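Local coordinates for GH62 arabinofuranosidase (Podospora anserina, PDB 4N4B), which probably hydrolyses terminal alpha-L-arabinofuranosides from xylan, as an alpha-L-arabinofuranosidase of glycoside hydrolase family 62, at residues His240-Ser245 / Asn260-Pro265. Residues are numbered along the deposited sequence; the frame is centred on the assembly and turned at random.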
# COMPACT_ATOMS: atom_id res chain seq x y z
N HIS A 240 2.96 -11.96 14.28
CA HIS A 240 2.37 -10.61 13.98
C HIS A 240 3.10 -9.96 12.84
O HIS A 240 4.26 -10.17 12.51
CB HIS A 240 2.53 -9.73 15.23
CG HIS A 240 1.69 -10.22 16.37
ND1 HIS A 240 2.21 -10.68 17.57
CD2 HIS A 240 0.36 -10.39 16.42
CE1 HIS A 240 1.22 -11.05 18.34
NE2 HIS A 240 0.10 -10.94 17.67
N ARG A 241 2.33 -9.13 12.12
CA ARG A 241 2.81 -8.42 10.94
C ARG A 241 3.74 -7.27 11.33
O ARG A 241 3.58 -6.62 12.37
CB ARG A 241 1.63 -7.88 10.18
CG ARG A 241 0.57 -8.89 9.76
CD ARG A 241 1.19 -10.06 9.03
NE ARG A 241 0.17 -10.96 8.51
CZ ARG A 241 -0.26 -11.03 7.26
NH1 ARG A 241 0.12 -10.10 6.37
NH2 ARG A 241 -1.16 -11.97 6.93
N TRP A 242 4.72 -7.01 10.48
CA TRP A 242 5.66 -5.94 10.63
C TRP A 242 6.22 -5.55 9.28
O TRP A 242 6.01 -6.25 8.28
CB TRP A 242 6.77 -6.31 11.60
CG TRP A 242 7.67 -7.44 11.24
CD1 TRP A 242 7.29 -8.76 11.05
CD2 TRP A 242 9.03 -7.35 10.86
NE1 TRP A 242 8.41 -9.51 10.71
CE2 TRP A 242 9.49 -8.66 10.61
CE3 TRP A 242 9.96 -6.31 10.83
CZ2 TRP A 242 10.80 -8.93 10.23
CZ3 TRP A 242 11.29 -6.59 10.54
CH2 TRP A 242 11.69 -7.91 10.23
N PHE A 243 6.97 -4.46 9.24
CA PHE A 243 7.57 -3.94 8.00
C PHE A 243 9.10 -3.99 8.07
O PHE A 243 9.74 -3.54 9.04
CB PHE A 243 7.10 -2.50 7.72
CG PHE A 243 5.76 -2.49 7.07
CD1 PHE A 243 5.57 -2.66 5.70
CD2 PHE A 243 4.64 -2.38 7.90
CE1 PHE A 243 4.25 -2.67 5.18
CE2 PHE A 243 3.39 -2.41 7.34
CZ PHE A 243 3.21 -2.61 6.01
N ARG A 244 9.63 -4.39 6.92
CA ARG A 244 11.08 -4.34 6.62
C ARG A 244 11.31 -3.31 5.54
O ARG A 244 10.45 -2.98 4.74
CB ARG A 244 11.43 -5.69 6.04
CG ARG A 244 11.15 -6.85 6.93
CD ARG A 244 11.61 -8.20 6.40
NE ARG A 244 13.08 -8.28 6.40
CZ ARG A 244 13.78 -9.02 5.58
NH1 ARG A 244 13.23 -9.72 4.65
NH2 ARG A 244 15.10 -8.99 5.70
N SER A 245 12.52 -2.74 5.56
CA SER A 245 12.92 -1.64 4.66
C SER A 245 14.33 -1.80 4.09
O SER A 245 15.26 -2.39 4.72
CB SER A 245 12.88 -0.35 5.40
OG SER A 245 13.71 -0.24 6.54
N ASN A 260 15.55 -3.90 8.63
CA ASN A 260 14.87 -5.05 8.10
C ASN A 260 15.02 -6.33 8.92
O ASN A 260 14.88 -7.43 8.41
CB ASN A 260 15.32 -5.31 6.62
CG ASN A 260 16.74 -5.75 6.48
OD1 ASN A 260 17.49 -5.84 7.45
ND2 ASN A 260 17.14 -5.92 5.24
N THR A 261 15.25 -6.11 10.22
CA THR A 261 15.25 -7.24 11.14
C THR A 261 14.26 -7.06 12.24
O THR A 261 13.86 -5.89 12.48
CB THR A 261 16.68 -7.38 11.80
OG1 THR A 261 17.05 -6.25 12.52
CG2 THR A 261 17.77 -7.67 10.74
N GLU A 262 13.87 -8.11 12.94
CA GLU A 262 12.94 -7.90 14.06
C GLU A 262 13.52 -7.00 15.12
O GLU A 262 12.80 -6.22 15.79
CB GLU A 262 12.46 -9.20 14.63
CG GLU A 262 11.57 -10.00 13.71
CD GLU A 262 10.88 -11.19 14.37
OE1 GLU A 262 11.06 -11.38 15.63
OE2 GLU A 262 10.20 -11.98 13.75
N GLN A 263 14.83 -7.07 15.36
CA GLN A 263 15.50 -6.21 16.37
C GLN A 263 15.68 -4.79 15.91
O GLN A 263 15.72 -3.84 16.72
CB GLN A 263 16.89 -6.79 16.68
CG GLN A 263 16.80 -8.23 17.07
CD GLN A 263 17.12 -9.27 15.94
OE1 GLN A 263 16.52 -9.30 14.80
NE2 GLN A 263 18.09 -10.22 16.31
N ASN A 264 15.73 -4.60 14.56
CA ASN A 264 15.83 -3.29 13.99
C ASN A 264 14.86 -3.16 12.82
O ASN A 264 15.24 -3.27 11.68
CB ASN A 264 17.21 -2.97 13.46
CG ASN A 264 17.32 -1.54 13.02
OD1 ASN A 264 16.76 -0.61 13.62
ND2 ASN A 264 18.02 -1.35 11.95
N PRO A 265 13.56 -3.02 13.15
CA PRO A 265 12.49 -3.09 12.18
C PRO A 265 12.19 -1.72 11.64
O PRO A 265 12.42 -0.71 12.23
CB PRO A 265 11.31 -3.61 12.94
CG PRO A 265 11.52 -3.09 14.33
CD PRO A 265 13.01 -3.10 14.54
O HOH W 1 17.72 -8.88 7.35
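The indole of W242 is clasped on both faces: CG of E262 lies over one, 4.1 Å from the centroid of the six-membered ring in a CH-pi contact, while CG of R244, from the same strand, lies over the opposite face, offset toward the rim. T261 N sits in plane at the rim, and CB of P265 approaches W242 CE3 obliquely at 3.7 Å. CG of W242 stands between its backbone N and carbonyl carbon (chi1 63°), and the six-membered ring is the part that meets 260-265, CZ3 lying 3.3 Å from T261 O. E262 extends past the ring, its carboxylate nearly perpendicular to the indole, and OE2 accepts from the backbone N of T237. In this beta-propeller, the contact packs strand 241-248 of one four-stranded blade against the loop that leaves the blade after its last strand, 256-257. R244 uses the edge of its guanidinium, gripping N260 O side-on: NE donates to it at 2.8 Å. NH2 of R244 reaches the same oxygen at 3.1 Å in a more bent bond. Replacing R244 with a leucine would probably leave N260 O without both of these donors and D209 without its salt-bridge partner, NH1. Within the loop, T261 OG1 accepts from the backbone N of N264, three residues on, an ST motif.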